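PDB 3BTP: single-strand DNA-binding protein from Agrobacterium tumefaciens, which binds single-stranded DNA whatever its sequence and mediates the nuclear uptake of the transferred T-DNA strand during plant transformation. Local coordinates for residues Asp115-Val120 / Thr131-Leu136; Ser148-Arg153 / Met206-Thr211; Arg365-Ser370 / Asn460-Pro465; Arg449-Ile454 / Gly493-Val498. One frame throughout, in Å; residues are numbered along the deposited sequence.

Contact 1: Asp115-Val120 / Thr131-Leu136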
loop_
_atom_site.group_PDB
_atom_site.type_symbol
_atom_site.label_atom_id
_atom_site.label_comp_id
_atom_site.label_asym_id
_atom_site.label_seq_id
_atom_site.Cartn_x
_atom_site.Cartn_y
_atom_site.Cartn_z
ATOM N N ASP A 115 -14.088 -11.821 10.860
ATOM C CA ASP A 115 -14.149 -11.457 9.457
ATOM C C ASP A 115 -12.839 -11.744 8.710
ATOM O O ASP A 115 -12.539 -11.119 7.701
ATOM C CB ASP A 115 -14.543 -9.959 9.354
ATOM C CG ASP A 115 -13.463 -9.015 9.912
ATOM O OD1 ASP A 115 -12.458 -9.567 10.365
ATOM O OD2 ASP A 115 -13.597 -7.747 9.879
ATOM N N GLU A 116 -12.068 -12.707 9.196
ATOM C CA GLU A 116 -10.739 -13.039 8.650
ATOM C C GLU A 116 -10.821 -13.696 7.236
ATOM O O GLU A 116 -9.805 -13.800 6.524
ATOM C CB GLU A 116 -9.982 -13.934 9.665
ATOM C CG GLU A 116 -10.588 -15.363 9.898
ATOM C CD GLU A 116 -9.645 -16.328 10.771
ATOM O OE1 GLU A 116 -8.432 -16.043 11.042
ATOM O OE2 GLU A 116 -10.140 -17.400 11.180
ATOM N N TYR A 117 -12.031 -14.198 6.877
ATOM C CA TYR A 117 -12.341 -14.519 5.493
ATOM C C TYR A 117 -13.793 -14.221 5.133
ATOM O O TYR A 117 -14.682 -14.104 6.015
ATOM C CB TYR A 117 -11.825 -15.926 5.017
ATOM C CG TYR A 117 -12.619 -17.108 5.582
ATOM C CD1 TYR A 117 -13.821 -17.526 4.973
ATOM C CD2 TYR A 117 -12.190 -17.761 6.765
ATOM C CE1 TYR A 117 -14.577 -18.578 5.491
ATOM C CE2 TYR A 117 -12.902 -18.836 7.272
ATOM C CZ TYR A 117 -14.104 -19.229 6.643
ATOM O OH TYR A 117 -14.822 -20.259 7.170
ATOM N N ILE A 118 -13.988 -14.042 3.827
ATOM C CA ILE A 118 -15.270 -13.909 3.204
ATOM C C ILE A 118 -15.350 -14.973 2.074
ATOM O O ILE A 118 -14.401 -15.141 1.306
ATOM C CB ILE A 118 -15.453 -12.494 2.610
ATOM C CG1 ILE A 118 -15.281 -11.385 3.685
ATOM C CG2 ILE A 118 -16.786 -12.370 1.886
ATOM C CD1 ILE A 118 -15.178 -10.003 3.123
ATOM N N LEU A 119 -16.485 -15.671 1.973
ATOM C CA LEU A 119 -16.727 -16.627 0.883
ATOM C C LEU A 119 -17.586 -15.979 -0.163
ATOM O O LEU A 119 -18.701 -15.526 0.144
ATOM C CB LEU A 119 -17.447 -17.913 1.403
ATOM C CG LEU A 119 -16.534 -18.840 2.243
ATOM C CD1 LEU A 119 -17.269 -20.174 2.462
ATOM C CD2 LEU A 119 -15.100 -19.121 1.598
ATOM N N VAL A 120 -17.068 -15.877 -1.387
ATOM C CA VAL A 120 -17.857 -15.234 -2.448
ATOM C C VAL A 120 -18.380 -16.278 -3.423
ATOM O O VAL A 120 -17.672 -17.210 -3.781
ATOM C CB VAL A 120 -17.079 -14.130 -3.235
ATOM C CG1 VAL A 120 -18.052 -13.340 -4.163
ATOM C CG2 VAL A 120 -16.326 -13.183 -2.265
ATOM N N THR A 131 -20.503 -14.239 1.977
ATOM C CA THR A 131 -20.735 -14.371 3.415
ATOM C C THR A 131 -19.467 -14.407 4.252
ATOM O O THR A 131 -18.518 -15.108 3.968
ATOM C CB THR A 131 -21.880 -15.431 3.820
ATOM O OG1 THR A 131 -21.501 -16.224 4.943
ATOM C CG2 THR A 131 -22.262 -16.261 2.702
ATOM N N THR A 132 -19.449 -13.540 5.240
ATOM C CA THR A 132 -18.309 -13.471 6.131
ATOM C C THR A 132 -18.243 -14.721 6.979
ATOM O O THR A 132 -19.297 -15.257 7.374
ATOM C CB THR A 132 -18.422 -12.202 7.026
ATOM O OG1 THR A 132 -18.593 -11.080 6.150
ATOM C CG2 THR A 132 -17.146 -11.997 7.859
ATOM N N LYS A 133 -17.045 -15.158 7.304
ATOM C CA LYS A 133 -16.877 -16.346 8.116
ATOM C C LYS A 133 -17.876 -16.445 9.301
ATOM O O LYS A 133 -18.562 -17.471 9.445
ATOM C CB LYS A 133 -15.419 -16.433 8.629
ATOM C CG LYS A 133 -15.251 -17.243 9.985
ATOM C CD LYS A 133 -13.804 -17.221 10.541
ATOM C CE LYS A 133 -13.527 -18.537 11.247
ATOM N NZ LYS A 133 -12.190 -18.637 11.984
ATOM N N CYS A 134 -17.984 -15.393 10.120
ATOM C CA CYS A 134 -18.862 -15.435 11.329
ATOM C C CYS A 134 -20.379 -15.540 11.044
ATOM O O CYS A 134 -21.139 -15.785 11.987
ATOM C CB CYS A 134 -18.648 -14.186 12.214
ATOM S SG CYS A 134 -19.085 -12.613 11.320
ATOM N N ASN A 135 -20.811 -15.276 9.797
ATOM C CA ASN A 135 -22.234 -15.331 9.391
ATOM C C ASN A 135 -22.610 -16.660 8.725
ATOM O O ASN A 135 -23.777 -16.888 8.449
ATOM C CB ASN A 135 -22.602 -14.177 8.448
ATOM C CG ASN A 135 -22.641 -12.811 9.163
ATOM O OD1 ASN A 135 -22.693 -12.737 10.383
ATOM N ND2 ASN A 135 -22.669 -11.735 8.398
ATOM N N LEU A 136 -21.637 -17.517 8.431
ATOM C CA LEU A 136 -21.964 -18.808 7.814
ATOM C C LEU A 136 -22.903 -19.672 8.678
ATOM O O LEU A 136 -22.586 -19.952 9.818
ATOM C CB LEU A 136 -20.702 -19.617 7.479
ATOM C CG LEU A 136 -19.779 -19.155 6.335
ATOM C CD1 LEU A 136 -18.447 -19.842 6.548
ATOM C CD2 LEU A 136 -20.374 -19.466 5.053
#
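The CB of K133 sits over the centre of the Y117 ring, 3.7 Å from the ring centroid and 12° off its normal, a CH-pi contact made square on the face. The K133 side chain crosses that of Y117 at about a right angle, its CD passing 3.8 Å from Y117 CE2, and K133 N bonds to Y117 O at 2.9 Å. Next along the hairpin, L119 and T131 form a hydrogen-bonded antiparallel pair, with L119 N to T131 O at 2.9 Å and nearly straight (174°), and the reverse bond from T131 N to L119 O. I118 and T132 make the adjoining non-hydrogen-bonded pair on the other face. Against the buried Y117, I118, L119 and T132, the partly exposed side consists of T131, the K133 chain and L136, which touches Y117 OH through CD1 (3.7 Å) and L119 CD1 more loosely through CD2 (4.1 Å). K133 NZ ends in a salt bridge to E116 OE2; E116 OE1 is also paired with R112. Strands 117-124 and 127-132 form this hairpin at one margin of a four-stranded antiparallel sheet: strand 149-153 flanks 117-124, helix 142-147 packs F145 on Y117 and L119, and strand 272-275 places I272 against I118 and T132.

Contact 2: Ser148-Arg153 / Met206-Thr211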
loop_
_atom_site.group_PDB
_atom_site.type_symbol
_atom_site.label_atom_id
_atom_site.label_comp_id
_atom_site.label_asym_id
_atom_site.label_seq_id
_atom_site.Cartn_x
_atom_site.Cartn_y
_atom_site.Cartn_z
ATOM N N SER A 148 -15.836 -21.615 -4.145
ATOM C CA SER A 148 -15.944 -20.174 -3.825
ATOM C C SER A 148 -14.691 -19.416 -4.243
ATOM O O SER A 148 -13.587 -19.994 -4.273
ATOM C CB SER A 148 -16.139 -19.955 -2.298
ATOM O OG SER A 148 -17.276 -20.656 -1.869
ATOM N N CYS A 149 -14.866 -18.111 -4.502
ATOM C CA CYS A 149 -13.769 -17.158 -4.316
ATOM C C CYS A 149 -13.526 -16.847 -2.791
ATOM O O CYS A 149 -14.334 -16.179 -2.142
ATOM C CB CYS A 149 -13.970 -15.856 -5.124
ATOM S SG CYS A 149 -12.474 -14.849 -5.046
ATOM N N ARG A 150 -12.426 -17.351 -2.224
ATOM C CA ARG A 150 -12.116 -17.118 -0.809
ATOM C C ARG A 150 -11.279 -15.827 -0.591
ATOM O O ARG A 150 -10.174 -15.675 -1.132
ATOM C CB ARG A 150 -11.366 -18.338 -0.237
ATOM C CG ARG A 150 -12.091 -19.690 -0.384
ATOM C CD ARG A 150 -11.380 -20.799 0.470
ATOM N NE ARG A 150 -9.958 -20.994 0.132
ATOM C CZ ARG A 150 -9.453 -21.771 -0.848
ATOM N NH1 ARG A 150 -10.257 -22.487 -1.635
ATOM N NH2 ARG A 150 -8.112 -21.868 -1.009
ATOM N N LEU A 151 -11.786 -14.907 0.209
ATOM C CA LEU A 151 -11.077 -13.639 0.407
ATOM C C LEU A 151 -10.478 -13.642 1.824
ATOM O O LEU A 151 -11.214 -13.883 2.743
ATOM C CB LEU A 151 -12.031 -12.449 0.160
ATOM C CG LEU A 151 -12.475 -12.146 -1.294
ATOM C CD1 LEU A 151 -13.380 -10.909 -1.416
ATOM C CD2 LEU A 151 -11.265 -11.909 -2.285
ATOM N N TYR A 152 -9.136 -13.488 1.961
ATOM C CA TYR A 152 -8.447 -13.494 3.280
ATOM C C TYR A 152 -8.103 -12.047 3.721
ATOM O O TYR A 152 -7.503 -11.308 2.945
ATOM C CB TYR A 152 -7.167 -14.301 3.183
ATOM C CG TYR A 152 -7.385 -15.685 2.670
ATOM C CD1 TYR A 152 -7.725 -16.714 3.551
ATOM C CD2 TYR A 152 -7.302 -15.975 1.299
ATOM C CE1 TYR A 152 -7.971 -17.979 3.090
ATOM C CE2 TYR A 152 -7.545 -17.249 0.816
ATOM C CZ TYR A 152 -7.853 -18.246 1.731
ATOM O OH TYR A 152 -8.044 -19.524 1.307
ATOM N N ARG A 153 -8.483 -11.662 4.923
ATOM C CA ARG A 153 -8.234 -10.317 5.450
ATOM C C ARG A 153 -6.734 -10.242 5.812
ATOM O O ARG A 153 -6.209 -11.173 6.412
ATOM C CB ARG A 153 -9.065 -10.091 6.702
ATOM C CG ARG A 153 -9.108 -8.617 7.169
ATOM C CD ARG A 153 -9.695 -8.485 8.622
ATOM N NE ARG A 153 -9.689 -7.069 9.056
ATOM C CZ ARG A 153 -10.573 -6.134 8.682
ATOM N NH1 ARG A 153 -11.620 -6.437 7.899
ATOM N NH2 ARG A 153 -10.440 -4.877 9.130
ATOM N N MET A 206 -7.841 -21.562 10.601
ATOM C CA MET A 206 -9.082 -20.872 10.191
ATOM C C MET A 206 -10.270 -21.868 10.007
ATOM O O MET A 206 -11.439 -21.458 9.888
ATOM C CB MET A 206 -8.868 -20.039 8.902
ATOM C CG MET A 206 -7.862 -18.810 9.013
ATOM S SD MET A 206 -7.773 -17.783 7.420
ATOM C CE MET A 206 -6.571 -18.806 6.664
ATOM N N GLY A 207 -9.968 -23.156 9.964
ATOM C CA GLY A 207 -11.008 -24.174 9.807
ATOM C C GLY A 207 -11.450 -24.411 8.376
ATOM O O GLY A 207 -12.508 -24.986 8.144
ATOM N N ILE A 208 -10.633 -23.975 7.410
ATOM C CA ILE A 208 -10.930 -24.113 5.980
ATOM C C ILE A 208 -10.400 -25.452 5.460
ATOM O O ILE A 208 -9.216 -25.707 5.530
ATOM C CB ILE A 208 -10.300 -22.884 5.158
ATOM C CG1 ILE A 208 -10.836 -21.556 5.686
ATOM C CG2 ILE A 208 -10.542 -23.004 3.682
ATOM C CD1 ILE A 208 -10.333 -20.307 4.979
ATOM N N THR A 209 -11.236 -26.285 4.868
ATOM C CA THR A 209 -10.746 -27.573 4.339
ATOM C C THR A 209 -10.479 -27.627 2.832
ATOM O O THR A 209 -9.815 -28.535 2.355
ATOM C CB THR A 209 -11.723 -28.701 4.713
ATOM O OG1 THR A 209 -13.055 -28.297 4.375
ATOM C CG2 THR A 209 -11.647 -29.022 6.213
ATOM N N GLY A 210 -11.017 -26.675 2.068
ATOM C CA GLY A 210 -10.669 -26.514 0.671
ATOM C C GLY A 210 -9.609 -25.411 0.553
ATOM O O GLY A 210 -9.897 -24.223 0.745
ATOM N N THR A 211 -8.388 -25.854 0.274
ATOM C CA THR A 211 -7.160 -25.094 0.389
ATOM C C THR A 211 -6.437 -24.932 -0.951
ATOM O O THR A 211 -5.236 -24.570 -0.945
ATOM C CB THR A 211 -6.116 -25.734 1.353
ATOM O OG1 THR A 211 -5.607 -26.944 0.787
ATOM C CG2 THR A 211 -6.605 -25.933 2.787
#
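The guanidinium of R150 has the G210 carbonyl over one face: G210 O is 3.0 Å from R150 CZ, and G210 C lies 3.7 Å above the plane, offset toward the rim. The N-H bonds therefore do not aim at this oxygen, and although R150 NH1 also comes within 3.0 Å of G210 O, the angle is too poor for a hydrogen bond. At the edge, in plane, the model places the hydroxyl of Y152 as an acceptor for R150 NE, but the position of that oxygen is doubtful and the bond with it. The Y152 ring in turn has the sulfur of M206 at its edge, SD 5.3 Å from the centroid and 83° off the ring normal, a Met-aromatic contact. The methyl of M206 reaches Y152 CD1 obliquely at 3.9 Å, and I208 CD1 meets Y152 CE1 at 3.8 Å. These side chains join strand 149-153 of the four-stranded antiparallel sheet to the turn that leaves helix 186-206, where G207 departs from helical geometry with positive phi. W199 and H203 of that helix meet the Y152 ring at steep angles. A bend at chi3 (-57°) swings the R150 head over the G210 peptide, while its NH1 and NH2 donate to the backbone oxygens of F145 and D212. Beside the aliphatic part of the arginine, I208 CG2 lies 4.0 Å from R150 CD.

Contact 3: Arg365-Ser370 / Asn460-Pro465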
loop_
_atom_site.group_PDB
_atom_site.type_symbol
_atom_site.label_atom_id
_atom_site.label_comp_id
_atom_site.label_asym_id
_atom_site.label_seq_id
_atom_site.Cartn_x
_atom_site.Cartn_y
_atom_site.Cartn_z
ATOM N N ARG A 365 21.493 3.176 3.530
ATOM C CA ARG A 365 20.815 4.350 2.965
ATOM C C ARG A 365 19.615 4.867 3.788
ATOM O O ARG A 365 18.950 4.120 4.492
ATOM C CB ARG A 365 20.399 4.085 1.520
ATOM C CG ARG A 365 21.583 4.183 0.566
ATOM C CD ARG A 365 21.245 3.900 -0.886
ATOM N NE ARG A 365 22.482 4.045 -1.671
ATOM C CZ ARG A 365 22.776 3.364 -2.777
ATOM N NH1 ARG A 365 21.913 2.479 -3.278
ATOM N NH2 ARG A 365 23.944 3.574 -3.395
ATOM N N ASP A 366 19.364 6.168 3.705
ATOM C CA ASP A 366 18.195 6.769 4.320
ATOM C C ASP A 366 16.907 6.285 3.681
ATOM O O ASP A 366 16.875 6.016 2.485
ATOM C CB ASP A 366 18.291 8.292 4.352
ATOM C CG ASP A 366 19.374 8.780 5.273
ATOM O OD1 ASP A 366 19.781 8.005 6.164
ATOM O OD2 ASP A 366 19.877 9.915 5.122
ATOM N N ARG A 367 15.854 6.129 4.501
ATOM C CA ARG A 367 14.558 5.711 3.996
ATOM C C ARG A 367 13.555 6.250 4.962
ATOM O O ARG A 367 13.463 5.739 6.074
ATOM C CB ARG A 367 14.448 4.166 3.860
ATOM C CG ARG A 367 13.071 3.752 3.342
ATOM C CD ARG A 367 13.024 2.392 2.703
ATOM N NE ARG A 367 11.677 2.155 2.100
ATOM C CZ ARG A 367 11.214 0.981 1.635
ATOM N NH1 ARG A 367 11.980 -0.105 1.634
ATOM N NH2 ARG A 367 10.009 0.906 1.059
ATOM N N HIS A 368 12.821 7.293 4.546
ATOM C CA HIS A 368 11.955 8.054 5.436
ATOM C C HIS A 368 10.494 7.633 5.225
ATOM O O HIS A 368 9.971 7.753 4.129
ATOM C CB HIS A 368 12.129 9.536 5.019
ATOM C CG HIS A 368 13.495 10.080 5.300
ATOM N ND1 HIS A 368 14.494 10.139 4.350
ATOM C CD2 HIS A 368 14.034 10.569 6.438
ATOM C CE1 HIS A 368 15.581 10.653 4.882
ATOM N NE2 HIS A 368 15.324 10.940 6.145
ATOM N N VAL A 369 9.816 7.162 6.241
ATOM C CA VAL A 369 8.547 6.586 6.021
ATOM C C VAL A 369 7.610 7.542 6.695
ATOM O O VAL A 369 7.860 8.016 7.834
ATOM C CB VAL A 369 8.446 5.101 6.575
ATOM C CG1 VAL A 369 7.019 4.616 6.619
ATOM C CG2 VAL A 369 9.328 4.103 5.712
ATOM N N SER A 370 6.534 7.845 6.000
ATOM C CA SER A 370 5.453 8.653 6.549
ATOM C C SER A 370 5.021 8.167 7.942
ATOM O O SER A 370 4.718 6.998 8.131
ATOM C CB SER A 370 4.279 8.536 5.604
ATOM O OG SER A 370 3.174 9.196 6.146
ATOM N N ASN A 460 6.681 7.244 1.434
ATOM C CA ASN A 460 8.037 7.277 1.871
ATOM C C ASN A 460 8.930 8.097 0.873
ATOM O O ASN A 460 8.570 8.286 -0.296
ATOM C CB ASN A 460 8.544 5.870 2.224
ATOM C CG ASN A 460 8.868 4.964 0.997
ATOM O OD1 ASN A 460 8.596 5.270 -0.172
ATOM N ND2 ASN A 460 9.512 3.862 1.298
ATOM N N LEU A 461 10.045 8.632 1.390
ATOM C CA LEU A 461 11.037 9.331 0.611
ATOM C C LEU A 461 12.220 8.417 0.514
ATOM O O LEU A 461 12.652 7.861 1.497
ATOM C CB LEU A 461 11.439 10.640 1.279
ATOM C CG LEU A 461 10.413 11.809 1.561
ATOM C CD1 LEU A 461 9.226 11.906 0.644
ATOM C CD2 LEU A 461 9.900 11.783 2.858
ATOM N N ARG A 462 12.764 8.309 -0.708
ATOM C CA ARG A 462 13.889 7.448 -1.033
ATOM C C ARG A 462 15.063 8.237 -1.627
ATOM O O ARG A 462 14.903 9.290 -2.234
ATOM C CB ARG A 462 13.411 6.371 -2.006
ATOM C CG ARG A 462 12.209 5.545 -1.544
ATOM C CD ARG A 462 12.415 4.636 -0.309
ATOM N NE ARG A 462 13.643 3.778 -0.340
ATOM C CZ ARG A 462 13.674 2.560 -0.908
ATOM N NH1 ARG A 462 12.618 2.059 -1.466
ATOM N NH2 ARG A 462 14.767 1.828 -0.929
ATOM N N GLU A 463 16.259 7.745 -1.381
ATOM C CA GLU A 463 17.466 8.173 -2.050
ATOM C C GLU A 463 17.397 7.838 -3.528
ATOM O O GLU A 463 16.775 6.865 -3.953
ATOM C CB GLU A 463 18.679 7.490 -1.384
ATOM C CG GLU A 463 18.945 7.966 0.021
ATOM C CD GLU A 463 20.393 7.718 0.485
ATOM O OE1 GLU A 463 21.279 7.724 -0.440
ATOM O OE2 GLU A 463 20.637 7.558 1.761
ATOM N N VAL A 464 18.047 8.660 -4.330
ATOM C CA VAL A 464 17.966 8.468 -5.795
ATOM C C VAL A 464 18.437 7.042 -6.268
ATOM O O VAL A 464 17.726 6.402 -7.071
ATOM C CB VAL A 464 18.741 9.565 -6.548
ATOM C CG1 VAL A 464 18.756 9.274 -8.022
ATOM C CG2 VAL A 464 18.183 10.954 -6.239
ATOM N N PRO A 465 19.647 6.578 -5.830
ATOM C CA PRO A 465 20.065 5.206 -6.230
ATOM C C PRO A 465 19.184 4.034 -5.790
ATOM O O PRO A 465 19.442 2.926 -6.218
ATOM C CB PRO A 465 21.453 5.045 -5.601
ATOM C CG PRO A 465 21.597 6.169 -4.623
ATOM C CD PRO A 465 20.719 7.290 -5.090
HETATM O O HOH W 1 16.077 4.971 0.244
#
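A single water is gripped by three groups from the two segments: it donates to D366 O at 2.6 Å and accepts from R462 NE at 2.8 Å, in the guanidinium plane, and from E463 N at 3.2 Å. This bridge flanks the antiparallel pair of strands 367-370 and 460-462, neighbours in the closed eight-stranded beta barrel; their axes run at 165° to each other, 4.6 Å apart. H368 and L461 are the hydrogen-bonded pair, L461 N to H368 O at 2.9 Å, while V369 and N460 form a non-hydrogen-bonded one. On the face carrying V369 and N460, the R367 and R462 guanidinium groups stack with planes 12° apart and centres 3.9 Å apart. The extended R367 chain lies over R462, which is bent at chi2 and chi3 to turn its flat face to it. The closeness of the two like charges is probably eased by the salt bridges of R462 NH2 to D466 and of R367 NH2 to an acidic side chain of another protein's chain. Farther along, P465 CB lies over one face of the R365 guanidinium. E463 OE2 accepts the backbone N-H of D366 at 2.7 Å, with an angle of 155°, on the anti side of the carboxylate.

Contact 4: Arg449-Ile454 / Gly493-Val498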
loop_
_atom_site.group_PDB
_atom_site.type_symbol
_atom_site.label_atom_id
_atom_site.label_comp_id
_atom_site.label_asym_id
_atom_site.label_seq_id
_atom_site.Cartn_x
_atom_site.Cartn_y
_atom_site.Cartn_z
ATOM N N ARG A 449 25.822 13.788 7.142
ATOM C CA ARG A 449 25.563 12.387 6.849
ATOM C C ARG A 449 24.358 12.151 5.898
ATOM O O ARG A 449 24.383 11.243 5.072
ATOM C CB ARG A 449 25.398 11.598 8.134
ATOM C CG ARG A 449 25.651 10.069 7.921
ATOM C CD ARG A 449 24.998 9.224 9.062
ATOM N NE ARG A 449 25.771 9.232 10.314
ATOM C CZ ARG A 449 25.557 10.035 11.365
ATOM N NH1 ARG A 449 24.582 10.954 11.360
ATOM N NH2 ARG A 449 26.340 9.909 12.444
ATOM N N GLN A 450 23.331 12.968 6.016
ATOM C CA GLN A 450 22.101 12.732 5.297
ATOM C C GLN A 450 22.252 12.720 3.735
ATOM O O GLN A 450 23.112 13.360 3.180
ATOM C CB GLN A 450 21.022 13.661 5.852
ATOM C CG GLN A 450 21.013 15.001 5.311
ATOM C CD GLN A 450 20.391 15.956 6.261
ATOM O OE1 GLN A 450 20.307 15.665 7.450
ATOM N NE2 GLN A 450 19.977 17.125 5.771
ATOM N N ALA A 451 21.508 11.877 3.042
ATOM C CA ALA A 451 21.522 11.933 1.577
ATOM C C ALA A 451 21.306 13.381 1.002
ATOM O O ALA A 451 20.558 14.211 1.571
ATOM C CB ALA A 451 20.495 11.004 1.042
ATOM N N ALA A 452 21.960 13.665 -0.124
ATOM C CA ALA A 452 21.879 14.992 -0.756
ATOM C C ALA A 452 20.525 15.290 -1.439
ATOM O O ALA A 452 20.120 16.399 -1.562
ATOM C CB ALA A 452 23.039 15.158 -1.761
ATOM N N VAL A 453 19.825 14.239 -1.833
ATOM C CA VAL A 453 18.546 14.339 -2.506
ATOM C C VAL A 453 17.720 13.240 -1.894
ATOM O O VAL A 453 18.232 12.153 -1.615
ATOM C CB VAL A 453 18.673 14.051 -3.985
ATOM C CG1 VAL A 453 17.280 14.083 -4.685
ATOM C CG2 VAL A 453 19.694 14.968 -4.650
ATOM N N ILE A 454 16.465 13.556 -1.584
ATOM C CA ILE A 454 15.480 12.541 -1.358
ATOM C C ILE A 454 14.268 12.656 -2.290
ATOM O O ILE A 454 13.902 13.724 -2.695
ATOM C CB ILE A 454 15.142 12.377 0.177
ATOM C CG1 ILE A 454 14.503 13.609 0.772
ATOM C CG2 ILE A 454 16.434 12.008 0.969
ATOM C CD1 ILE A 454 14.175 13.381 2.184
ATOM N N GLY A 493 20.743 20.660 7.412
ATOM C CA GLY A 493 19.859 19.620 7.904
ATOM C C GLY A 493 18.490 19.669 7.246
ATOM O O GLY A 493 17.763 18.673 7.300
ATOM N N THR A 494 18.116 20.806 6.622
ATOM C CA THR A 494 16.799 20.813 6.004
ATOM C C THR A 494 16.843 20.227 4.593
ATOM O O THR A 494 17.908 20.077 4.001
ATOM C CB THR A 494 16.124 22.220 6.086
ATOM O OG1 THR A 494 16.821 23.138 5.253
ATOM C CG2 THR A 494 16.093 22.762 7.551
ATOM N N TYR A 495 15.670 19.876 4.085
ATOM C CA TYR A 495 15.481 19.518 2.733
ATOM C C TYR A 495 14.404 20.444 2.175
ATOM O O TYR A 495 13.342 20.579 2.774
ATOM C CB TYR A 495 14.898 18.092 2.590
ATOM C CG TYR A 495 15.916 17.010 2.794
ATOM C CD1 TYR A 495 16.751 16.626 1.758
ATOM C CD2 TYR A 495 16.066 16.407 4.078
ATOM C CE1 TYR A 495 17.716 15.621 1.942
ATOM C CE2 TYR A 495 17.000 15.424 4.280
ATOM C CZ TYR A 495 17.849 15.073 3.225
ATOM O OH TYR A 495 18.778 14.090 3.434
ATOM N N THR A 496 14.605 20.910 0.947
ATOM C CA THR A 496 13.705 21.864 0.350
ATOM C C THR A 496 13.420 21.357 -1.061
ATOM O O THR A 496 14.316 20.828 -1.697
ATOM C CB THR A 496 14.276 23.314 0.372
ATOM O OG1 THR A 496 14.364 23.746 1.716
ATOM C CG2 THR A 496 13.324 24.332 -0.306
ATOM N N ASN A 497 12.165 21.486 -1.502
ATOM C CA ASN A 497 11.662 21.038 -2.858
ATOM C C ASN A 497 12.500 21.708 -3.972
ATOM O O ASN A 497 12.833 22.887 -3.847
ATOM C CB ASN A 497 10.223 21.575 -2.865
ATOM C CG ASN A 497 9.363 21.222 -4.071
ATOM O OD1 ASN A 497 9.774 20.668 -5.119
ATOM N ND2 ASN A 497 8.084 21.609 -3.927
ATOM N N VAL A 498 12.829 20.984 -5.060
ATOM C CA VAL A 498 13.500 21.617 -6.211
ATOM C C VAL A 498 12.764 22.849 -6.778
ATOM O O VAL A 498 13.433 23.800 -7.191
ATOM C CB VAL A 498 13.948 20.640 -7.386
ATOM C CG1 VAL A 498 15.327 20.073 -7.154
ATOM C CG2 VAL A 498 12.997 19.571 -7.656
#
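Q450 and Y495 reach toward each other from opposite directions, the amide plane 23° from the ring plane and Q450 CG 3.1 Å from Y495 OH. The Q450 amide runs alongside the ring, NE2 3.7 Å from Y495 CE2, and gives a weak hydrogen bond from NE2 to G493 O at 3.1 Å. I454 takes one face of the same ring: its CD1 sits 3.9 Å from the centroid, only 4° off the normal, a CH-pi contact over the centre, and the two side chains cross at about a right angle. With CG1 lodged between the backbone N and the carbonyl carbon (chi1 64°), the isoleucine can set both this branch and CG2 near the ring. At the ring edge, Y495 OH donates to A451 O at 2.6 Å, in the carbonyl plane and on a lone pair. Strands 453-456 and 494-497 lie on either side of 480-485 in the barrel, so the tyrosine spans an intervening strand, with its backbone bonded to Y406 and A483 touching its side chain. The chemistry implies a divided hold: I454 covers one face of the ring, while the short, directional bond from Y495 OH to A451 O ties its far end to the loop ahead of strand 453-456.

The contacts form two pairs on opposite sides of the chain's centre. Contacts 1 and 2, centres about 9 Å apart, share the four-stranded sheet in which strands 117-124 and 149-153 are neighbours, joined by I118 O to L151 N at 2.8 Å. Contacts 3 and 4, centres about 11 Å apart, belong to the eight-stranded barrel, where D366 OD2 lies 3.3 Å from A451 N. The centres of contacts 1 and 3 are about 38 Å apart, with no touch. Along the chain contacts 1 and 2 close before 3 opens, whereas 3 and 4 interleave their segments. The two pairs thus mark two separate sheets of the DNA-binding chain, a four-stranded sheet and the barrel, the later one knitted by crossing connections.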